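Local coordinates for protein putative ABC transporter subunit, substrate-binding component (Rhodopseudomonas palustris, PDB 4EVR) that probably serves as the substrate-binding component of an ABC transporter, a periplasmic binding protein that holds benzoate in the cleft between its two lobes, at residues Gly115-Thr120 with Ser132-Gln137; Ile138-Gly143 with Lys172-Ala177; Val155-Lys160 with Lys184-Ala189; Glu166-Phe171 with Cys209-Phe214; Gly239-Gly244 with Asp254-Val259. All blocks are in the same frame, centred on the assembly; numbering follows the deposited sequence.

Interaction 1: Gly115-Thr120 with Ser132-Gln137; sequences GADIIT and SFANGQ. With BEZ (benzoic acid), chain B.
G115 is held through both its backbone N and its carbonyl O, by quite different partners: its N donates to O1 of the bound benzoate at 3.0 Å, while its O accepts from N135 N in the first turn of helix 135-148. The site lies in the ligand cleft of a periplasmic binding protein, where the loop 115-120 meets the start of that helix, with A134 in the N-cap position. The second backbone amide of the helix, G136 N, donates to D117 OD1 at 2.8 Å and 167°, using the syn lone pair of the carboxylate. D117 CG stands anti to its own carbonyl carbon (chi1 -69°), which brings OD1 round to the helix end; an acidic group placed there would probably be favoured by the helix dipole. G115 is close-packed: a CB on it would collide with N135 OD1 and F133 CE2. Its CA makes a CA-H...O contact of 3.4 Å with F133 O. N135 lays its amide alongside the G115 peptide, with CG 3.2 Å from G115 O, but the hydrogen bond of ND2 goes to E166 OE1, and E166 OE1 also accepts from D117 N. R130 binds the loop at two points, A116 O and T120 OG1. F133 turns the edge of its ring to the ligand, and its CZ stops 3.7 Å from benzoate C6.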
# COMPACT_ATOMS: atom_id res chain seq x y z
N GLY A 115 -2.78 -3.19 3.58
CA GLY A 115 -3.09 -4.41 2.82
C GLY A 115 -3.69 -5.54 3.60
O GLY A 115 -3.87 -6.61 3.04
N ALA A 116 -4.10 -5.31 4.86
CA ALA A 116 -4.67 -6.38 5.70
C ALA A 116 -5.63 -7.26 4.86
O ALA A 116 -6.58 -6.75 4.28
CB ALA A 116 -5.41 -5.78 6.89
N ASP A 117 -5.36 -8.56 4.77
CA ASP A 117 -6.16 -9.47 3.95
C ASP A 117 -7.66 -9.46 4.28
O ASP A 117 -8.49 -9.50 3.35
CB ASP A 117 -5.65 -10.92 4.06
CG ASP A 117 -4.28 -11.16 3.42
OD1 ASP A 117 -3.86 -10.35 2.58
OD2 ASP A 117 -3.65 -12.20 3.73
N ILE A 118 -7.99 -9.38 5.56
CA ILE A 118 -9.36 -9.47 6.06
C ILE A 118 -10.25 -8.37 5.49
O ILE A 118 -11.46 -8.59 5.37
CB ILE A 118 -9.39 -9.42 7.61
CG1 ILE A 118 -10.67 -10.01 8.15
CG2 ILE A 118 -9.17 -7.97 8.17
CD1 ILE A 118 -10.52 -10.57 9.50
N ILE A 119 -9.66 -7.18 5.21
CA ILE A 119 -10.40 -5.99 4.74
C ILE A 119 -11.18 -6.31 3.46
O ILE A 119 -12.29 -5.84 3.35
CB ILE A 119 -9.52 -4.76 4.60
CG1 ILE A 119 -9.06 -4.29 6.01
CG2 ILE A 119 -10.28 -3.60 3.85
CD1 ILE A 119 -8.05 -3.15 6.00
N THR A 120 -10.65 -7.15 2.55
CA THR A 120 -11.43 -7.51 1.34
C THR A 120 -11.69 -9.00 1.33
O THR A 120 -11.92 -9.57 0.26
CB THR A 120 -10.78 -7.01 0.05
OG1 THR A 120 -9.42 -7.43 -0.01
CG2 THR A 120 -10.83 -5.49 -0.08
N SER A 132 -5.31 0.08 -2.93
CA SER A 132 -3.93 -0.34 -2.82
C SER A 132 -3.74 -1.78 -3.31
O SER A 132 -3.60 -1.99 -4.51
CB SER A 132 -3.46 -0.09 -1.39
OG SER A 132 -4.21 -0.80 -0.45
N PHE A 133 -3.83 -2.76 -2.44
CA PHE A 133 -3.50 -4.14 -2.72
C PHE A 133 -3.87 -4.96 -1.49
O PHE A 133 -4.11 -4.36 -0.42
CB PHE A 133 -2.00 -4.29 -2.98
CG PHE A 133 -1.18 -3.87 -1.76
CD1 PHE A 133 -0.89 -2.54 -1.51
CD2 PHE A 133 -0.76 -4.81 -0.83
CE1 PHE A 133 -0.36 -2.15 -0.27
CE2 PHE A 133 -0.20 -4.43 0.36
CZ PHE A 133 -0.02 -3.11 0.65
N ALA A 134 -3.75 -6.31 -1.58
CA ALA A 134 -3.90 -7.21 -0.44
C ALA A 134 -2.54 -7.83 -0.13
O ALA A 134 -1.83 -8.26 -1.06
CB ALA A 134 -4.91 -8.32 -0.72
N ASN A 135 -2.17 -7.90 1.15
CA ASN A 135 -0.85 -8.41 1.61
C ASN A 135 -0.51 -9.77 1.05
O ASN A 135 0.60 -9.98 0.54
CB ASN A 135 -0.81 -8.47 3.19
CG ASN A 135 -0.80 -7.18 3.84
OD1 ASN A 135 -0.24 -6.22 3.27
ND2 ASN A 135 -1.33 -7.11 5.09
N GLY A 136 -1.44 -10.69 1.20
CA GLY A 136 -1.26 -12.09 0.75
C GLY A 136 -0.98 -12.20 -0.74
O GLY A 136 -0.03 -12.86 -1.17
N GLN A 137 -1.74 -11.46 -1.54
CA GLN A 137 -1.58 -11.48 -2.99
C GLN A 137 -0.24 -10.95 -3.46
O GLN A 137 0.34 -11.53 -4.37
CB GLN A 137 -2.70 -10.71 -3.68
CG GLN A 137 -2.64 -10.93 -5.19
CD GLN A 137 -3.90 -10.50 -5.87
OE1 GLN A 137 -4.51 -9.51 -5.49
NE2 GLN A 137 -4.19 -11.11 -6.98
C BEZ B . 0.55 -2.44 6.07
O1 BEZ B . -0.51 -2.92 5.56
O2 BEZ B . 0.76 -2.39 7.31
C1 BEZ B . 1.58 -1.79 5.20
C2 BEZ B . 2.41 -0.79 5.73
C3 BEZ B . 3.36 -0.17 4.91
C4 BEZ B . 3.47 -0.64 3.59
C5 BEZ B . 2.63 -1.64 3.08
C6 BEZ B . 1.67 -2.21 3.86

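Interaction 2: Ile138-Gly143 with Lys172-Ala177; sequences IGRATG and KKSFTA
S174 OG donates to R140 O at 2.9 Å, the hydrogen bond that crosses between segments 138-143 and 172-177. The C=O...O angle is 102°, so the hydroxyl comes in beside the carbonyl oxygen instead of beyond it. With OG anti to the S174 carbonyl carbon (chi1 -54°), the same atom also lies 3.3 Å from R140 CB.

Van der Waals packing is against the backbone of G143, which faces the other helix without a side chain: S174 CB is 4.0 Å from G143 C, and a CB on G143 would be tight against it. The segment axes approach to 7.3 Å and cross at -28°. F175 turns its ring edge to G143 O, with CD1 4.0 Å away.

Among the charged chains, R140 and K173 run side by side, CD to CE 4.1 Å. Their like charges are separated, NE and NZ 6.3 Å from each other. The chemistry implies a pairing by small residues, in which the aliphatic stems pack alongside each other while the charged ends stay apart, R140 being matched by a salt bridge to D367.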
# COMPACT_ATOMS: atom_id res chain seq x y z
N ILE A 138 0.26 -9.85 -2.90
CA ILE A 138 1.56 -9.36 -3.34
C ILE A 138 2.68 -10.24 -2.85
O ILE A 138 3.65 -10.41 -3.61
CB ILE A 138 1.77 -7.89 -2.96
CG1 ILE A 138 3.02 -7.34 -3.60
CG2 ILE A 138 1.76 -7.64 -1.48
CD1 ILE A 138 3.14 -5.74 -3.56
N GLY A 139 2.55 -10.84 -1.67
CA GLY A 139 3.55 -11.81 -1.21
C GLY A 139 3.59 -13.00 -2.15
O GLY A 139 4.67 -13.46 -2.54
N ARG A 140 2.43 -13.51 -2.59
CA ARG A 140 2.44 -14.63 -3.54
C ARG A 140 3.13 -14.26 -4.89
O ARG A 140 3.92 -15.04 -5.42
CB ARG A 140 1.02 -15.11 -3.83
CG ARG A 140 0.40 -15.92 -2.68
CD ARG A 140 -0.97 -16.46 -3.03
NE ARG A 140 -2.06 -15.48 -2.85
CZ ARG A 140 -2.75 -14.88 -3.82
NH1 ARG A 140 -2.46 -15.11 -5.10
NH2 ARG A 140 -3.73 -14.03 -3.52
N ALA A 141 2.85 -13.05 -5.40
CA ALA A 141 3.45 -12.56 -6.66
C ALA A 141 4.97 -12.42 -6.50
O ALA A 141 5.72 -12.83 -7.39
CB ALA A 141 2.83 -11.23 -7.07
N THR A 142 5.45 -11.96 -5.35
CA THR A 142 6.91 -11.87 -5.16
C THR A 142 7.58 -13.25 -5.06
O THR A 142 8.60 -13.46 -5.71
CB THR A 142 7.25 -11.01 -3.97
OG1 THR A 142 6.50 -9.78 -4.05
CG2 THR A 142 8.69 -10.72 -3.91
N GLY A 143 7.00 -14.18 -4.33
CA GLY A 143 7.50 -15.56 -4.24
C GLY A 143 7.56 -16.20 -5.60
O GLY A 143 8.58 -16.81 -5.94
N LYS A 172 5.71 -17.45 1.22
CA LYS A 172 6.08 -18.87 1.55
C LYS A 172 5.20 -19.83 0.76
O LYS A 172 5.66 -20.89 0.36
CB LYS A 172 5.93 -19.14 3.07
CG LYS A 172 6.76 -18.28 3.99
CD LYS A 172 7.21 -18.95 5.27
CE LYS A 172 6.06 -19.44 6.10
NZ LYS A 172 6.48 -19.75 7.49
N LYS A 173 3.95 -19.44 0.50
CA LYS A 173 3.00 -20.28 -0.23
C LYS A 173 3.50 -20.49 -1.62
O LYS A 173 3.67 -21.64 -2.04
CB LYS A 173 1.60 -19.69 -0.19
CG LYS A 173 0.54 -20.44 -0.96
CD LYS A 173 -0.83 -19.86 -0.62
CE LYS A 173 -1.93 -20.22 -1.59
NZ LYS A 173 -2.14 -21.70 -1.70
N SER A 174 3.83 -19.41 -2.34
CA SER A 174 4.35 -19.56 -3.68
C SER A 174 5.74 -20.11 -3.71
O SER A 174 6.08 -20.81 -4.63
CB SER A 174 4.37 -18.20 -4.39
OG SER A 174 3.09 -17.62 -4.32
N PHE A 175 6.58 -19.75 -2.75
CA PHE A 175 7.98 -20.17 -2.82
C PHE A 175 8.11 -21.67 -2.57
O PHE A 175 8.74 -22.39 -3.36
CB PHE A 175 8.81 -19.40 -1.81
CG PHE A 175 10.28 -19.42 -2.11
CD1 PHE A 175 10.81 -18.65 -3.13
CD2 PHE A 175 11.15 -20.16 -1.33
CE1 PHE A 175 12.17 -18.58 -3.34
CE2 PHE A 175 12.52 -20.12 -1.57
CZ PHE A 175 13.02 -19.30 -2.56
N THR A 176 7.43 -22.17 -1.53
CA THR A 176 7.47 -23.65 -1.29
C THR A 176 6.71 -24.42 -2.43
O THR A 176 7.15 -25.49 -2.84
CB THR A 176 6.94 -23.97 0.09
OG1 THR A 176 5.63 -23.46 0.18
CG2 THR A 176 7.81 -23.37 1.21
N ALA A 177 5.59 -23.89 -2.95
CA ALA A 177 4.88 -24.50 -4.10
C ALA A 177 5.84 -24.64 -5.33
O ALA A 177 5.76 -25.62 -6.05
CB ALA A 177 3.67 -23.67 -4.50

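Interaction 3: Val155-Lys160 with Lys184-Ala189; sequences VTVTWK and KDITIA
T156 and D185, paired on neighbouring parallel strands, cross at a slant, and the T156 side chain can be followed atom by atom. CB lies 3.5 Å from D185 OD1. OG1, set between the backbone N and the carbonyl carbon (chi1 75°), donates to D185 OD1 at 2.6 Å, meeting it on the anti side and 19° out of the carboxylate plane. A water donates to that same OG1 and also to I186 O, tying the hydroxyl to the next strand's backbone. CG2, the other branch, packs 3.4 Å from D185 OD1, and D185 OD2 turns to K172 NZ in a salt bridge.

The backbones are those of the first beta-alpha-beta unit of this lobe's sheet, 153-159 and 181-188 being joined through helix 162-177. The parallel pairing rests on T156 N to K184 O, I186 N to T156 O, T158 N to I186 O, I188 N to T158 O and K160 N to I188 O. On the face opposite T156, V155, V157, W159, I186 and I188 make an apolar patch, with I186 CD1 3.7 Å from V155 CG1. On the T156 face D185 is gripped by a hydroxyl and an ammonium group, which would probably favour its charged form.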
# COMPACT_ATOMS: atom_id res chain seq x y z
N VAL A 155 15.59 -16.72 3.57
CA VAL A 155 15.38 -16.25 4.92
C VAL A 155 14.44 -15.08 4.78
O VAL A 155 14.69 -14.27 3.90
CB VAL A 155 16.71 -15.85 5.64
CG1 VAL A 155 16.46 -14.95 6.85
CG2 VAL A 155 17.50 -17.07 6.03
N THR A 156 13.36 -15.00 5.57
CA THR A 156 12.47 -13.81 5.54
C THR A 156 12.79 -12.91 6.74
O THR A 156 13.30 -13.39 7.79
CB THR A 156 10.99 -14.18 5.51
OG1 THR A 156 10.57 -14.64 6.79
CG2 THR A 156 10.69 -15.25 4.44
N VAL A 157 12.61 -11.61 6.58
CA VAL A 157 12.86 -10.66 7.66
C VAL A 157 11.74 -9.61 7.60
O VAL A 157 11.55 -8.99 6.56
CB VAL A 157 14.23 -9.96 7.66
CG1 VAL A 157 14.45 -9.21 9.01
CG2 VAL A 157 15.33 -10.93 7.44
N THR A 158 11.05 -9.36 8.70
CA THR A 158 10.01 -8.31 8.70
C THR A 158 9.66 -7.92 10.12
O THR A 158 10.22 -8.46 11.05
CB THR A 158 8.75 -8.80 7.93
OG1 THR A 158 7.86 -7.72 7.70
CG2 THR A 158 8.03 -9.88 8.61
N TRP A 159 8.68 -7.05 10.27
CA TRP A 159 8.13 -6.65 11.57
C TRP A 159 7.02 -7.62 12.01
O TRP A 159 6.27 -8.21 11.17
CB TRP A 159 7.55 -5.24 11.48
CG TRP A 159 8.60 -4.15 11.53
CD1 TRP A 159 9.57 -4.01 12.46
CD2 TRP A 159 8.65 -2.97 10.72
NE1 TRP A 159 10.19 -2.79 12.31
CE2 TRP A 159 9.64 -2.14 11.25
CE3 TRP A 159 7.91 -2.52 9.60
CZ2 TRP A 159 9.98 -0.90 10.66
CZ3 TRP A 159 8.19 -1.29 9.07
CH2 TRP A 159 9.23 -0.49 9.58
N LYS A 160 6.91 -7.81 13.34
CA LYS A 160 5.91 -8.70 13.98
C LYS A 160 4.54 -8.05 14.09
O LYS A 160 4.12 -7.56 15.15
CB LYS A 160 6.37 -9.13 15.36
CG LYS A 160 5.68 -10.40 15.83
CD LYS A 160 6.35 -10.92 17.13
CE LYS A 160 5.83 -12.26 17.59
NZ LYS A 160 4.36 -12.25 17.79
N LYS A 184 14.20 -19.83 7.65
CA LYS A 184 13.90 -19.11 8.88
C LYS A 184 13.09 -17.90 8.55
O LYS A 184 13.26 -17.35 7.46
CB LYS A 184 15.22 -18.67 9.55
CG LYS A 184 15.10 -17.79 10.80
CD LYS A 184 14.62 -18.53 11.96
CE LYS A 184 14.45 -17.72 13.23
NZ LYS A 184 13.80 -18.53 14.30
N ASP A 185 12.18 -17.51 9.47
CA ASP A 185 11.42 -16.29 9.37
C ASP A 185 11.84 -15.43 10.54
O ASP A 185 11.57 -15.81 11.65
CB ASP A 185 9.93 -16.58 9.43
CG ASP A 185 9.41 -17.38 8.29
OD1 ASP A 185 9.73 -17.03 7.12
OD2 ASP A 185 8.65 -18.34 8.55
N ILE A 186 12.63 -14.44 10.31
CA ILE A 186 13.09 -13.51 11.38
C ILE A 186 12.07 -12.40 11.57
O ILE A 186 11.63 -11.80 10.57
CB ILE A 186 14.48 -12.90 11.04
CG1 ILE A 186 15.54 -14.01 10.79
CG2 ILE A 186 14.93 -11.93 12.15
CD1 ILE A 186 16.84 -13.56 10.31
N THR A 187 11.69 -12.09 12.85
CA THR A 187 10.73 -10.99 13.07
C THR A 187 11.30 -10.08 14.13
O THR A 187 12.00 -10.53 15.03
CB THR A 187 9.32 -11.47 13.44
OG1 THR A 187 9.42 -12.14 14.71
CG2 THR A 187 8.75 -12.39 12.42
N ILE A 188 11.02 -8.82 13.98
CA ILE A 188 11.44 -7.75 14.89
C ILE A 188 10.20 -7.05 15.33
O ILE A 188 9.28 -6.88 14.53
CB ILE A 188 12.39 -6.83 14.04
CG1 ILE A 188 13.73 -7.59 13.84
CG2 ILE A 188 12.69 -5.51 14.72
CD1 ILE A 188 14.43 -7.08 12.69
N ALA A 189 10.12 -6.63 16.57
CA ALA A 189 8.92 -5.94 17.02
C ALA A 189 8.75 -4.64 16.27
O ALA A 189 9.73 -3.91 16.05
CB ALA A 189 9.01 -5.66 18.50
O HOH W 1 9.88 -13.06 8.83

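Interaction 4: Glu166-Phe171 with Cys209-Phe214; sequences EMVSGF and CVYAFF. With BEZ (benzoic acid), chain B.
The rings of F171 and Y211 lie face to face, planes 13° apart and centroids 4.2 Å apart. F171 CG stands over the centre of the Y211 ring and Y211 CG over that of F171; the two side chains run past each other in opposite directions. F171 CB also lies over the tyrosine face, 3.6 Å from Y211 CZ, while V168 CG2 meets the edge of that ring in its plane. The F213 ring is covered by selenomethionine M167: CE stands 3.4 Å from the centroid, 11° off the normal, and SE 4.3 Å from it, a Met-aromatic contact. A bend at chi3 (-108°) carries CE over that face. At the edge of F213 sits the bound benzoate, its C4 3.7 Å from CZ.

Helix 162-177 packs here on strand 209-213, roughly antiparallel, in the doubly wound alpha/beta lobe. With an alanine in place of Y211, F171 would probably lose its stacking partner and V168 CG2 the ring edge it rests on, leaving a gap between helix and strand. The chemistry is almost wholly apolar: stacked rings fasten helix to sheet, and M167 CE and the F213 ring together give an apolar surface beside the benzoate ring, consistent with binding an aromatic ligand.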
# COMPACT_ATOMS: atom_id res chain seq x y z
N GLU A 166 1.37 -11.54 6.92
CA GLU A 166 0.56 -11.90 5.75
C GLU A 166 1.39 -11.82 4.47
O GLU A 166 1.24 -12.66 3.62
CB GLU A 166 -0.70 -11.04 5.67
CG GLU A 166 -1.66 -11.24 6.83
CD GLU A 166 -2.83 -10.29 6.81
OE1 GLU A 166 -2.85 -9.41 5.92
OE2 GLU A 166 -3.78 -10.48 7.58
N MSE A 167 2.28 -10.85 4.35
CA MSE A 167 3.13 -10.81 3.20
C MSE A 167 4.14 -11.98 3.23
O MSE A 167 4.45 -12.52 2.16
CB MSE A 167 3.84 -9.47 3.06
CG MSE A 167 2.91 -8.41 2.45
SE MSE A 167 3.74 -6.80 2.02
CE MSE A 167 3.12 -5.56 3.31
N VAL A 168 4.66 -12.35 4.42
CA VAL A 168 5.61 -13.47 4.47
C VAL A 168 4.81 -14.76 4.23
O VAL A 168 5.29 -15.66 3.55
CB VAL A 168 6.40 -13.51 5.79
CG1 VAL A 168 6.98 -14.92 6.07
CG2 VAL A 168 7.50 -12.45 5.78
N SER A 169 3.60 -14.86 4.75
CA SER A 169 2.80 -16.09 4.51
C SER A 169 2.53 -16.33 2.98
O SER A 169 2.59 -17.47 2.50
CB SER A 169 1.49 -16.01 5.27
OG SER A 169 0.68 -17.10 4.86
N GLY A 170 2.14 -15.29 2.26
CA GLY A 170 1.85 -15.35 0.83
C GLY A 170 3.07 -15.75 0.03
O GLY A 170 2.99 -16.57 -0.87
N PHE A 171 4.21 -15.15 0.37
CA PHE A 171 5.49 -15.46 -0.22
C PHE A 171 5.82 -16.94 -0.01
O PHE A 171 6.19 -17.60 -0.98
CB PHE A 171 6.55 -14.57 0.37
CG PHE A 171 7.93 -15.15 0.27
CD1 PHE A 171 8.64 -15.08 -0.92
CD2 PHE A 171 8.50 -15.82 1.35
CE1 PHE A 171 9.89 -15.69 -1.03
CE2 PHE A 171 9.74 -16.45 1.21
CZ PHE A 171 10.37 -16.46 -0.01
N CYS A 209 18.90 -16.04 -0.96
CA CYS A 209 18.13 -14.79 -1.04
C CYS A 209 17.52 -14.46 0.28
O CYS A 209 17.33 -15.33 1.10
CB CYS A 209 17.03 -14.87 -2.11
SG CYS A 209 15.81 -16.19 -1.80
N VAL A 210 17.21 -13.17 0.45
CA VAL A 210 16.49 -12.61 1.57
C VAL A 210 15.23 -11.90 1.02
O VAL A 210 15.33 -11.16 0.04
CB VAL A 210 17.36 -11.62 2.40
CG1 VAL A 210 16.50 -10.86 3.39
CG2 VAL A 210 18.47 -12.37 3.10
N TYR A 211 14.09 -12.17 1.64
CA TYR A 211 12.79 -11.53 1.37
C TYR A 211 12.51 -10.71 2.57
O TYR A 211 12.40 -11.29 3.65
CB TYR A 211 11.73 -12.59 1.17
CG TYR A 211 10.34 -12.07 1.03
CD1 TYR A 211 9.86 -11.66 -0.20
CD2 TYR A 211 9.49 -12.00 2.12
CE1 TYR A 211 8.54 -11.21 -0.35
CE2 TYR A 211 8.18 -11.53 1.99
CZ TYR A 211 7.70 -11.17 0.75
OH TYR A 211 6.38 -10.80 0.58
N ALA A 212 12.43 -9.39 2.43
CA ALA A 212 12.20 -8.49 3.51
C ALA A 212 10.98 -7.63 3.25
O ALA A 212 10.83 -7.13 2.14
CB ALA A 212 13.38 -7.56 3.72
N PHE A 213 10.14 -7.46 4.25
CA PHE A 213 9.14 -6.42 4.22
C PHE A 213 9.47 -5.41 5.32
O PHE A 213 9.40 -5.69 6.55
CB PHE A 213 7.69 -6.93 4.35
CG PHE A 213 6.71 -5.78 4.61
CD1 PHE A 213 6.63 -4.71 3.73
CD2 PHE A 213 6.09 -5.63 5.86
CE1 PHE A 213 5.80 -3.61 4.01
CE2 PHE A 213 5.33 -4.51 6.15
CZ PHE A 213 5.25 -3.48 5.27
N PHE A 214 9.79 -4.20 4.87
CA PHE A 214 9.89 -2.99 5.70
C PHE A 214 9.35 -1.88 4.80
O PHE A 214 9.24 -2.07 3.60
CB PHE A 214 11.30 -2.68 6.22
CG PHE A 214 11.82 -3.74 7.18
CD1 PHE A 214 11.38 -3.78 8.48
CD2 PHE A 214 12.73 -4.69 6.76
CE1 PHE A 214 11.83 -4.78 9.35
CE2 PHE A 214 13.18 -5.67 7.63
CZ PHE A 214 12.70 -5.71 8.91
C BEZ B . 0.55 -2.44 6.07
O1 BEZ B . -0.51 -2.92 5.56
O2 BEZ B . 0.76 -2.39 7.31
C1 BEZ B . 1.58 -1.79 5.20
C2 BEZ B . 2.41 -0.79 5.73
C3 BEZ B . 3.36 -0.17 4.91
C4 BEZ B . 3.47 -0.64 3.59
C5 BEZ B . 2.63 -1.64 3.08
C6 BEZ B . 1.67 -2.21 3.86

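Interaction 5: Gly239-Gly244 with Asp254-Val259; sequences GFLTDG and DGIKTV. With BEZ (benzoic acid), chain B.
T242 and T258 reach toward each other tip to tip, T242 OG1 3.8 Å from T258 CG2, one of several contacts that seat the loop on the strand. T242 also slides past I256 in the opposite direction, CG2 to CG2 at 3.7 Å. L241 crosses I256 at about a right angle, its CD2 4.1 Å from that same methyl; with L241 CG anti to the backbone N (chi1 180°), the branched end is carried out to it. At G239 the backbones come close: its CA lies 3.7 Å from T258 CB, and its N donates to V259 O at 2.9 Å, from above the carbonyl plane with an N-H...O angle of 136°. G239 O then accepts from both T242 N and D243 N, which closes the turn.

F240 points its CB away from segment 254-259, and its ring meets the ligand, benzoate C5 lying over the ring centre. A serine in place of F240 would probably leave that part of the benzoate ring without its flat cover. The loop follows strand 235-238 of the seven-stranded sheet, bringing F240 to the benzoate site; T258 OG1 and D243 OD1 are both held by R348 of strand 345-351, and V259 faces helix 135-148 from the other side of the sheet.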
# COMPACT_ATOMS: atom_id res chain seq x y z
N GLY A 239 7.46 -4.24 -3.17
CA GLY A 239 7.98 -2.93 -3.53
C GLY A 239 8.01 -1.86 -2.53
O GLY A 239 8.69 -0.85 -2.70
N PHE A 240 7.23 -2.04 -1.49
CA PHE A 240 7.25 -1.08 -0.37
C PHE A 240 8.64 -1.00 0.23
O PHE A 240 8.97 0.01 0.87
CB PHE A 240 6.27 -1.57 0.71
CG PHE A 240 4.98 -2.06 0.14
CD1 PHE A 240 4.15 -1.22 -0.53
CD2 PHE A 240 4.65 -3.40 0.22
CE1 PHE A 240 3.01 -1.68 -1.12
CE2 PHE A 240 3.47 -3.85 -0.34
CZ PHE A 240 2.71 -3.01 -1.07
N LEU A 241 9.46 -2.05 0.05
CA LEU A 241 10.84 -2.01 0.59
C LEU A 241 11.67 -0.91 -0.06
O LEU A 241 12.56 -0.41 0.59
CB LEU A 241 11.48 -3.38 0.35
CG LEU A 241 12.92 -3.57 0.83
CD1 LEU A 241 13.01 -3.46 2.34
CD2 LEU A 241 13.47 -4.83 0.28
N THR A 242 11.37 -0.52 -1.32
CA THR A 242 12.14 0.53 -1.98
C THR A 242 11.37 1.73 -2.31
O THR A 242 12.00 2.78 -2.54
CB THR A 242 12.82 -0.03 -3.29
OG1 THR A 242 11.80 -0.61 -4.10
CG2 THR A 242 13.86 -1.14 -2.95
N ASP A 243 9.96 1.66 -2.47
CA ASP A 243 9.31 2.86 -2.96
C ASP A 243 9.42 4.05 -2.03
O ASP A 243 9.09 3.94 -0.87
CB ASP A 243 7.83 2.57 -3.27
CG ASP A 243 7.62 2.43 -4.76
OD1 ASP A 243 8.38 1.66 -5.40
OD2 ASP A 243 6.71 3.10 -5.29
N GLY A 244 9.80 5.19 -2.58
CA GLY A 244 9.95 6.43 -1.84
C GLY A 244 11.33 6.64 -1.28
O GLY A 244 11.73 7.76 -1.01
N ASP A 254 21.29 -0.17 -4.79
CA ASP A 254 21.47 -0.71 -6.13
C ASP A 254 21.34 -2.22 -6.17
O ASP A 254 22.04 -2.90 -5.40
CB ASP A 254 22.85 -0.29 -6.71
CG ASP A 254 22.86 1.11 -7.32
OD1 ASP A 254 21.76 1.63 -7.68
OD2 ASP A 254 23.94 1.58 -7.63
N GLY A 255 20.54 -2.73 -7.10
CA GLY A 255 20.43 -4.17 -7.29
C GLY A 255 19.27 -4.82 -6.59
O GLY A 255 19.02 -6.01 -6.80
N ILE A 256 18.55 -4.08 -5.69
CA ILE A 256 17.44 -4.69 -4.95
C ILE A 256 16.33 -4.99 -5.91
O ILE A 256 15.93 -4.13 -6.64
CB ILE A 256 16.95 -3.80 -3.80
CG1 ILE A 256 18.07 -3.63 -2.73
CG2 ILE A 256 15.64 -4.39 -3.17
CD1 ILE A 256 17.70 -2.67 -1.63
N LYS A 257 15.78 -6.20 -5.85
CA LYS A 257 14.71 -6.64 -6.77
C LYS A 257 13.38 -6.65 -6.01
O LYS A 257 13.30 -7.03 -4.83
CB LYS A 257 15.04 -8.02 -7.33
CG LYS A 257 16.11 -7.92 -8.44
CD LYS A 257 16.01 -8.94 -9.47
CE LYS A 257 17.06 -8.78 -10.56
NZ LYS A 257 18.45 -8.87 -10.04
N THR A 258 12.36 -6.08 -6.61
CA THR A 258 11.04 -6.04 -5.96
C THR A 258 9.91 -6.29 -6.95
O THR A 258 10.08 -6.22 -8.18
CB THR A 258 10.74 -4.70 -5.23
OG1 THR A 258 10.69 -3.63 -6.14
CG2 THR A 258 11.68 -4.36 -4.12
N VAL A 259 8.76 -6.62 -6.38
CA VAL A 259 7.53 -6.80 -7.12
C VAL A 259 6.49 -5.79 -6.58
O VAL A 259 6.27 -5.68 -5.38
CB VAL A 259 7.04 -8.23 -7.08
CG1 VAL A 259 5.63 -8.31 -7.66
CG2 VAL A 259 8.01 -9.18 -7.83
C BEZ B . 0.55 -2.44 6.07
O1 BEZ B . -0.51 -2.92 5.56
O2 BEZ B . 0.76 -2.39 7.31
C1 BEZ B . 1.58 -1.79 5.20
C2 BEZ B . 2.41 -0.79 5.73
C3 BEZ B . 3.36 -0.17 4.91
C4 BEZ B . 3.47 -0.64 3.59
C5 BEZ B . 2.63 -1.64 3.08
C6 BEZ B . 1.67 -2.21 3.86

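How the interactions relate
Along the chain the order is in part interleaved: interaction 1 closes before interaction 2 opens, the segments of interactions 2, 3 and 4 alternate with one another, and interaction 5 comes last. Interactions 1 and 2 share helix 135-148, while 2 and 4 share helix 162-177, with centres about 8 Å apart. Interaction 3 is likewise about 8 Å from 4 between centres, through neighbouring strands, but about 19 Å from 1. Interactions 1, 4 and 5 all touch benzoate, and F133 and M167 both meet F240. Interaction 1 ties a loop after the six-stranded sheet to helix 135-148, whereas interactions 2 to 5 belong to elements round the seven-stranded sheet, which 3, 4 and 5 reach directly.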